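Local atomic coordinates of CRISPR-associated endonuclease Cas12b (Alicyclobacillus acidoterrestris, PDB entry 5U31), a protein that uses a guide RNA to recognise target DNA next to a PAM and cleaves it as part of an adaptive immune system against mobile genetic elements. Residues A[41-47]-A[100-104]; A[146-150]-A[163-167]. The protein carries 3 engineered substitutions. One frame throughout, in Å; residues are numbered along the deposited sequence.

Contact 1: residues A[41-47]-A[100-104]; sequences LSLLRQE and ARQLY
R45, near the C-terminal end of helix 17-45, lies side by side with Y104 of helix 93-107. With CG anti to the backbone N, chi1 178° points the R45 chain along the tyrosine, and it stays extended from CG to NE. CB sits over the middle of the Y104 ring, 3.6 Å from its centroid in a CH-pi contact. CG reaches the ring margin, 3.6 Å from Y104 CE2, and CD follows to 3.4 Å from Y104 OH. At the tip, NE forms a salt bridge with E233 of helix 216-257, whose carboxylate also takes a hydrogen bond from Y104 OH, and NH1 bonds to N48 O.

R101 reaches the C-terminal end of helix 17-45: its NH1 donates to R45 O (2.8 Å), in the carbonyl plane and on a lone pair, and forms a salt bridge with E47 OE1 (2.9 Å), from above the carboxylate plane. Both bonds are bent, one nitrogen serving two acceptors. L44 fills the apolar side, CD2 against A100 CB (3.6 Å) and CD1 against L103 CD2 (4.0 Å). Past the helix, at positive phi, Q46 bonds back through NE2 to L44 O. The axes of the two short segments pass 8.4 Å apart at closest approach, crossing at -121°, in a buried helix-helix packing of the REC1 domain, edged by the E47-R101 salt bridge and a long, purely electrostatic R45-E47 pairing.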
ATOM      1  N   LEU A  41      22.229  25.302   5.660  1.00 37.49           N
ATOM      2  CA  LEU A  41      22.620  24.332   4.646  1.00 27.74           C
ATOM      3  C   LEU A  41      22.081  24.714   3.272  1.00 33.17           C
ATOM      4  O   LEU A  41      22.781  24.567   2.263  1.00 33.10           O
ATOM      5  CB  LEU A  41      22.136  22.940   5.046  1.00 27.40           C
ATOM      6  CG  LEU A  41      22.830  22.311   6.253  1.00 27.21           C
ATOM      7  CD1 LEU A  41      22.139  21.011   6.642  1.00 26.93           C
ATOM      8  CD2 LEU A  41      24.298  22.073   5.943  1.00 27.35           C
ATOM      9  N   SER A  42      20.845  25.218   3.214  1.00 29.02           N
ATOM     10  CA  SER A  42      20.254  25.568   1.925  1.00 28.43           C
ATOM     11  C   SER A  42      20.981  26.732   1.266  1.00 43.45           C
ATOM     12  O   SER A  42      21.029  26.809   0.035  1.00 51.52           O
ATOM     13  CB  SER A  42      18.771  25.898   2.092  1.00 28.48           C
ATOM     14  OG  SER A  42      18.583  27.002   2.958  1.00 29.38           O
ATOM     15  N   LEU A  43      21.547  27.646   2.058  1.00 33.43           N
ATOM     16  CA  LEU A  43      22.313  28.738   1.468  1.00 35.53           C
ATOM     17  C   LEU A  43      23.664  28.253   0.959  1.00 35.39           C
ATOM     18  O   LEU A  43      24.110  28.667  -0.117  1.00 47.98           O
ATOM     19  CB  LEU A  43      22.488  29.869   2.479  1.00 29.56           C
ATOM     20  CG  LEU A  43      21.180  30.481   2.986  1.00 29.62           C
ATOM     21  CD1 LEU A  43      21.463  31.517   4.045  1.00 29.74           C
ATOM     22  CD2 LEU A  43      20.398  31.088   1.844  1.00 30.10           C
ATOM     23  N   LEU A  44      24.338  27.381   1.716  1.00 29.16           N
ATOM     24  CA  LEU A  44      25.592  26.817   1.222  1.00 29.27           C
ATOM     25  C   LEU A  44      25.387  26.091  -0.101  1.00 30.75           C
ATOM     26  O   LEU A  44      26.274  26.100  -0.961  1.00 29.82           O
ATOM     27  CB  LEU A  44      26.191  25.864   2.254  1.00 28.88           C
ATOM     28  CG  LEU A  44      26.452  26.442   3.643  1.00 28.75           C
ATOM     29  CD1 LEU A  44      26.925  25.353   4.591  1.00 28.43           C
ATOM     30  CD2 LEU A  44      27.459  27.582   3.565  1.00 32.01           C
ATOM     31  N   ARG A  45      24.215  25.476  -0.280  1.00 35.32           N
ATOM     32  CA  ARG A  45      23.911  24.729  -1.493  1.00 29.39           C
ATOM     33  C   ARG A  45      23.869  25.635  -2.718  1.00 33.62           C
ATOM     34  O   ARG A  45      24.256  25.207  -3.813  1.00 30.35           O
ATOM     35  CB  ARG A  45      22.581  24.002  -1.301  1.00 29.05           C
ATOM     36  CG  ARG A  45      22.081  23.221  -2.483  1.00 29.23           C
ATOM     37  CD  ARG A  45      20.803  22.492  -2.128  1.00 28.88           C
ATOM     38  NE  ARG A  45      20.218  21.842  -3.294  1.00 42.03           N
ATOM     39  CZ  ARG A  45      19.279  22.393  -4.053  1.00 33.49           C
ATOM     40  NH1 ARG A  45      18.817  23.600  -3.761  1.00 34.39           N
ATOM     41  NH2 ARG A  45      18.803  21.739  -5.101  1.00 31.30           N
ATOM     42  N   GLN A  46      23.442  26.885  -2.533  1.00 33.16           N
ATOM     43  CA  GLN A  46      23.302  27.909  -3.580  1.00 41.69           C
ATOM     44  C   GLN A  46      22.807  27.334  -4.904  1.00 36.49           C
ATOM     45  O   GLN A  46      23.383  27.551  -5.972  1.00 33.96           O
ATOM     46  CB  GLN A  46      24.599  28.701  -3.764  1.00 31.31           C
ATOM     47  CG  GLN A  46      25.869  27.895  -3.816  1.00 31.24           C
ATOM     48  CD  GLN A  46      27.046  28.660  -3.255  1.00 31.39           C
ATOM     49  OE1 GLN A  46      27.645  29.489  -3.936  1.00 32.00           O
ATOM     50  NE2 GLN A  46      27.380  28.388  -1.999  1.00 30.95           N
ATOM     51  N   GLU A  47      21.702  26.602  -4.819  1.00 36.87           N
ATOM     52  CA  GLU A  47      20.914  26.204  -5.975  1.00 31.26           C
ATOM     53  C   GLU A  47      19.467  26.595  -5.716  1.00 31.83           C
ATOM     54  O   GLU A  47      19.109  27.023  -4.615  1.00 38.15           O
ATOM     55  CB  GLU A  47      21.037  24.702  -6.251  1.00 30.98           C
ATOM     56  CG  GLU A  47      22.405  24.280  -6.754  1.00 33.30           C
ATOM     57  CD  GLU A  47      22.552  22.774  -6.860  1.00 46.80           C
ATOM     58  OE1 GLU A  47      22.793  22.121  -5.823  1.00 54.00           O
ATOM     59  OE2 GLU A  47      22.422  22.242  -7.983  1.00 58.97           O
ATOM     60  N   ALA A 100      31.977  27.724   0.295  1.00 30.92           N
ATOM     61  CA  ALA A 100      30.725  27.320   0.921  1.00 30.35           C
ATOM     62  C   ALA A 100      30.148  26.094   0.241  1.00 30.16           C
ATOM     63  O   ALA A 100      29.668  25.172   0.910  1.00 36.04           O
ATOM     64  CB  ALA A 100      29.724  28.467   0.879  1.00 30.42           C
ATOM     65  N   ARG A 101      30.194  26.059  -1.091  1.00 38.93           N
ATOM     66  CA  ARG A 101      29.675  24.902  -1.807  1.00 30.47           C
ATOM     67  C   ARG A 101      30.506  23.660  -1.518  1.00 30.35           C
ATOM     68  O   ARG A 101      29.952  22.566  -1.361  1.00 30.00           O
ATOM     69  CB  ARG A 101      29.625  25.190  -3.302  1.00 31.04           C
ATOM     70  CG  ARG A 101      29.214  24.004  -4.130  1.00 31.04           C
ATOM     71  CD  ARG A 101      27.736  23.716  -4.005  1.00 30.64           C
ATOM     72  NE  ARG A 101      27.406  22.446  -4.641  1.00 32.83           N
ATOM     73  CZ  ARG A 101      26.178  21.953  -4.736  1.00 30.32           C
ATOM     74  NH1 ARG A 101      25.152  22.627  -4.239  1.00 30.08           N
ATOM     75  NH2 ARG A 101      25.979  20.785  -5.330  1.00 30.34           N
ATOM     76  N   GLN A 102      31.832  23.805  -1.435  1.00 30.69           N
ATOM     77  CA  GLN A 102      32.670  22.679  -1.034  1.00 30.65           C
ATOM     78  C   GLN A 102      32.240  22.147   0.322  1.00 30.41           C
ATOM     79  O   GLN A 102      32.065  20.936   0.504  1.00 42.12           O
ATOM     80  CB  GLN A 102      34.137  23.091  -0.971  1.00 31.13           C
ATOM     81  CG  GLN A 102      34.816  23.287  -2.296  1.00 44.94           C
ATOM     82  CD  GLN A 102      36.272  23.643  -2.118  1.00 48.96           C
ATOM     83  OE1 GLN A 102      37.033  22.895  -1.501  1.00 50.54           O
ATOM     84  NE2 GLN A 102      36.666  24.797  -2.640  1.00 48.95           N
ATOM     85  N   LEU A 103      32.086  23.049   1.292  1.00 29.87           N
ATOM     86  CA  LEU A 103      31.604  22.656   2.609  1.00 29.56           C
ATOM     87  C   LEU A 103      30.275  21.924   2.512  1.00 31.24           C
ATOM     88  O   LEU A 103      30.082  20.884   3.154  1.00 35.73           O
ATOM     89  CB  LEU A 103      31.468  23.890   3.500  1.00 29.32           C
ATOM     90  CG  LEU A 103      30.998  23.634   4.929  1.00 28.92           C
ATOM     91  CD1 LEU A 103      32.026  22.824   5.685  1.00 28.99           C
ATOM     92  CD2 LEU A 103      30.734  24.943   5.628  1.00 28.94           C
ATOM     93  N   TYR A 104      29.348  22.447   1.709  1.00 29.67           N
ATOM     94  CA  TYR A 104      28.031  21.830   1.612  1.00 28.66           C
ATOM     95  C   TYR A 104      28.128  20.399   1.108  1.00 28.63           C
ATOM     96  O   TYR A 104      27.426  19.511   1.603  1.00 37.05           O
ATOM     97  CB  TYR A 104      27.127  22.649   0.700  1.00 28.82           C
ATOM     98  CG  TYR A 104      25.781  22.003   0.515  1.00 31.26           C
ATOM     99  CD1 TYR A 104      24.843  22.017   1.538  1.00 28.16           C
ATOM    100  CD2 TYR A 104      25.449  21.367  -0.674  1.00 28.72           C
ATOM    101  CE1 TYR A 104      23.611  21.421   1.382  1.00 27.96           C
ATOM    102  CE2 TYR A 104      24.217  20.768  -0.836  1.00 29.19           C
ATOM    103  CZ  TYR A 104      23.303  20.797   0.195  1.00 28.12           C
ATOM    104  OH  TYR A 104      22.073  20.206   0.043  1.00 35.69           O
TER

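Contact 2: residues A[146-150]-A[163-167]; sequences KPRWV and EKEKA. With nucleotides of chain D.
W149 and K164 join two successive short helices, 148-154 and 161-172, in a helix-helix packing at the surface of the REC1 domain. The lysine chain lies across one face of the indole. It is extended through CE, which stands 3.7 Å from the centroid of the six-membered ring, 22° off the ring normal, in a CH-pi contact. The bend at chi4 carries NZ to 5.2 Å from the same centroid, where it adds at most a weak cation-pi attraction. The opposite face of the indole carries V150 CG2, so the ring is sandwiched between two aliphatic groups.

P147 occupies the N-cap position of helix 148-154, and the first turn brings W149 CB to 3.9 Å from E163 CB. CG of W149 is set between the backbone N and the carbonyl carbon (chi1 68°), which lays the indole obliquely across K164, with CD1 4.1 Å from A167 CB. R148 keeps only loose company with E163, CB to CG at 4.3 Å. The O3' of DC8 of chain D stands over one face of the R148 guanidinium, 3.5 Å from CZ, with no hydrogen bond. K146 packs on a further phosphate of the bound DNA.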
ATOM      1  N   LYS A 146      39.646   5.031  18.784  1.00 49.87           N
ATOM      2  CA  LYS A 146      40.826   4.575  18.076  1.00 57.62           C
ATOM      3  C   LYS A 146      40.453   4.040  16.694  1.00 61.31           C
ATOM      4  O   LYS A 146      39.380   3.460  16.513  1.00 65.98           O
ATOM      5  CB  LYS A 146      41.549   3.498  18.880  1.00 51.97           C
ATOM      6  CG  LYS A 146      42.050   3.985  20.233  1.00 61.13           C
ATOM      7  CD  LYS A 146      42.844   2.904  20.955  1.00 85.71           C
ATOM      8  CE  LYS A 146      43.420   3.406  22.279  1.00 95.02           C
ATOM      9  NZ  LYS A 146      44.219   2.358  22.983  1.00 87.79           N
ATOM     10  N   PRO A 147      41.315   4.251  15.700  1.00 62.46           N
ATOM     11  CA  PRO A 147      41.056   3.715  14.358  1.00 70.51           C
ATOM     12  C   PRO A 147      40.972   2.195  14.371  1.00 80.96           C
ATOM     13  O   PRO A 147      41.459   1.526  15.284  1.00 89.19           O
ATOM     14  CB  PRO A 147      42.269   4.194  13.548  1.00 65.40           C
ATOM     15  CG  PRO A 147      42.791   5.374  14.308  1.00 55.36           C
ATOM     16  CD  PRO A 147      42.542   5.066  15.747  1.00 51.40           C
ATOM     17  N   ARG A 148      40.343   1.653  13.326  1.00 82.57           N
ATOM     18  CA  ARG A 148      40.121   0.211  13.266  1.00 79.65           C
ATOM     19  C   ARG A 148      41.430  -0.565  13.226  1.00 88.82           C
ATOM     20  O   ARG A 148      41.508  -1.671  13.774  1.00 93.37           O
ATOM     21  CB  ARG A 148      39.259  -0.144  12.055  1.00 87.56           C
ATOM     22  CG  ARG A 148      37.882   0.497  12.083  1.00104.71           C
ATOM     23  CD  ARG A 148      37.114   0.237  10.798  1.00105.91           C
ATOM     24  NE  ARG A 148      35.990   1.159  10.649  1.00102.18           N
ATOM     25  CZ  ARG A 148      36.089   2.378  10.126  1.00 91.93           C
ATOM     26  NH1 ARG A 148      37.263   2.827   9.699  1.00 87.26           N
ATOM     27  NH2 ARG A 148      35.015   3.149  10.031  1.00 80.38           N
ATOM     28  N   TRP A 149      42.468  -0.011  12.596  1.00 89.00           N
ATOM     29  CA  TRP A 149      43.748  -0.711  12.561  1.00 85.36           C
ATOM     30  C   TRP A 149      44.430  -0.708  13.923  1.00 96.03           C
ATOM     31  O   TRP A 149      45.248  -1.591  14.204  1.00103.26           O
ATOM     32  CB  TRP A 149      44.669  -0.101  11.503  1.00 81.51           C
ATOM     33  CG  TRP A 149      45.149   1.285  11.817  1.00 82.56           C
ATOM     34  CD1 TRP A 149      44.586   2.457  11.406  1.00 84.78           C
ATOM     35  CD2 TRP A 149      46.301   1.645  12.595  1.00 86.59           C
ATOM     36  NE1 TRP A 149      45.308   3.524  11.883  1.00 92.53           N
ATOM     37  CE2 TRP A 149      46.367   3.053  12.616  1.00 92.47           C
ATOM     38  CE3 TRP A 149      47.279   0.915  13.278  1.00 85.98           C
ATOM     39  CZ2 TRP A 149      47.371   3.745  13.293  1.00 88.83           C
ATOM     40  CZ3 TRP A 149      48.276   1.605  13.950  1.00 83.31           C
ATOM     41  CH2 TRP A 149      48.313   3.005  13.953  1.00 83.60           C
ATOM     42  N   VAL A 150      44.116   0.270  14.777  1.00 92.52           N
ATOM     43  CA  VAL A 150      44.666   0.276  16.131  1.00 89.34           C
ATOM     44  C   VAL A 150      43.988  -0.788  16.986  1.00 95.64           C
ATOM     45  O   VAL A 150      44.622  -1.408  17.849  1.00103.15           O
ATOM     46  CB  VAL A 150      44.537   1.679  16.757  1.00 77.37           C
ATOM     47  CG1 VAL A 150      45.031   1.674  18.195  1.00 77.52           C
ATOM     48  CG2 VAL A 150      45.312   2.693  15.944  1.00 71.62           C
ATOM     49  N   GLU A 163      44.823  -2.473   6.730  1.00129.48           N
ATOM     50  CA  GLU A 163      43.897  -1.548   7.373  1.00121.51           C
ATOM     51  C   GLU A 163      44.565  -0.241   7.786  1.00113.07           C
ATOM     52  O   GLU A 163      43.880   0.782   7.897  1.00121.46           O
ATOM     53  CB  GLU A 163      43.241  -2.210   8.586  1.00123.27           C
ATOM     54  CG  GLU A 163      41.921  -1.571   8.990  1.00127.47           C
ATOM     55  CD  GLU A 163      41.007  -1.333   7.801  1.00134.45           C
ATOM     56  OE1 GLU A 163      40.666  -0.161   7.534  1.00134.46           O
ATOM     57  OE2 GLU A 163      40.638  -2.317   7.126  1.00135.76           O
ATOM     58  N   LYS A 164      45.879  -0.242   8.023  1.00107.86           N
ATOM     59  CA  LYS A 164      46.567   1.030   8.209  1.00 97.54           C
ATOM     60  C   LYS A 164      46.770   1.750   6.884  1.00126.25           C
ATOM     61  O   LYS A 164      46.865   2.982   6.862  1.00126.20           O
ATOM     62  CB  LYS A 164      47.914   0.824   8.907  1.00 76.29           C
ATOM     63  CG  LYS A 164      48.579   2.130   9.331  1.00 74.98           C
ATOM     64  CD  LYS A 164      49.650   1.907  10.383  1.00 80.70           C
ATOM     65  CE  LYS A 164      50.130   3.219  10.990  1.00 79.03           C
ATOM     66  NZ  LYS A 164      51.501   3.592  10.541  1.00 82.50           N
ATOM     67  N   GLU A 165      46.825   1.003   5.776  1.00126.87           N
ATOM     68  CA  GLU A 165      46.886   1.625   4.456  1.00124.81           C
ATOM     69  C   GLU A 165      45.587   2.346   4.127  1.00114.10           C
ATOM     70  O   GLU A 165      45.610   3.466   3.602  1.00117.20           O
ATOM     71  CB  GLU A 165      47.184   0.571   3.387  1.00133.69           C
ATOM     72  CG  GLU A 165      48.569  -0.056   3.461  1.00138.54           C
ATOM     73  CD  GLU A 165      48.779  -1.132   2.406  1.00135.09           C
ATOM     74  OE1 GLU A 165      47.802  -1.494   1.715  1.00130.40           O
ATOM     75  OE2 GLU A 165      49.922  -1.616   2.270  1.00133.22           O
ATOM     76  N   LYS A 166      44.445   1.720   4.427  1.00113.05           N
ATOM     77  CA  LYS A 166      43.156   2.309   4.076  1.00112.84           C
ATOM     78  C   LYS A 166      42.895   3.603   4.839  1.00114.38           C
ATOM     79  O   LYS A 166      42.134   4.456   4.367  1.00106.24           O
ATOM     80  CB  LYS A 166      42.033   1.300   4.326  1.00112.36           C
ATOM     81  CG  LYS A 166      40.690   1.692   3.718  1.00116.43           C
ATOM     82  CD  LYS A 166      40.863   2.237   2.305  1.00113.93           C
ATOM     83  CE  LYS A 166      39.549   2.269   1.538  1.00107.65           C
ATOM     84  NZ  LYS A 166      39.166   0.913   1.054  1.00104.93           N
ATOM     85  N   ALA A 167      43.514   3.771   6.009  1.00108.97           N
ATOM     86  CA  ALA A 167      43.362   5.017   6.755  1.00111.03           C
ATOM     87  C   ALA A 167      44.026   6.178   6.023  1.00114.37           C
ATOM     88  O   ALA A 167      43.434   7.255   5.881  1.00113.64           O
ATOM     89  CB  ALA A 167      43.943   4.860   8.162  1.00107.49           C
TER
ATOM     90  P    DC D   8      39.498   8.616  13.098  1.00 43.07           P
ATOM     91  OP1  DC D   8      40.891   8.330  12.715  1.00 50.09           O
ATOM     92  OP2  DC D   8      38.598   9.277  12.132  1.00 32.18           O
ATOM     93  O5'  DC D   8      38.842   7.225  13.496  1.00 46.48           O
ATOM     94  C5'  DC D   8      37.764   7.194  14.396  1.00 32.57           C
ATOM     95  C4'  DC D   8      37.187   5.804  14.482  1.00 32.69           C
ATOM     96  O4'  DC D   8      35.926   5.869  15.180  1.00 44.12           O
ATOM     97  C3'  DC D   8      36.866   5.169  13.138  1.00 38.92           C
ATOM     98  O3'  DC D   8      36.867   3.749  13.247  1.00 44.50           O
ATOM     99  C2'  DC D   8      35.471   5.710  12.853  1.00 43.74           C
ATOM    100  C1'  DC D   8      34.858   5.792  14.254  1.00 43.39           C
ATOM    101  N1   DC D   8      33.984   6.985  14.440  1.00 32.52           N
ATOM    102  C2   DC D   8      32.662   6.808  14.843  1.00 34.53           C
ATOM    103  O2   DC D   8      32.247   5.662  15.053  1.00 32.68           O
ATOM    104  N3   DC D   8      31.872   7.903  14.999  1.00 30.03           N
ATOM    105  C4   DC D   8      32.366   9.122  14.766  1.00 29.91           C
ATOM    106  N4   DC D   8      31.554  10.169  14.933  1.00 29.46           N
ATOM    107  C5   DC D   8      33.713   9.319  14.345  1.00 30.30           C
ATOM    108  C6   DC D   8      34.476   8.233  14.196  1.00 30.81           C
TER

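Overall arrangement
Both contacts pack helices within the REC1 domain but involve different helices: 17-45 and 93-107 in contact 1, 148-154 and 161-172 in contact 2. Their centres are about 31 Å apart and their nearest atoms about 18 Å apart, so they do not touch; both segments of contact 1 precede those of contact 2 in the chain. Contact 1 is buried, and its charged groups are met by hydrogen bonds and salt bridges, including E233 of a third helix; its nearest atom stays about 11 Å from the bound nucleic acid. Contact 2 lies at the surface, buries less area and rests on aliphatic and aromatic packing, while R148 and K146 of its first segment lie beside the DNA.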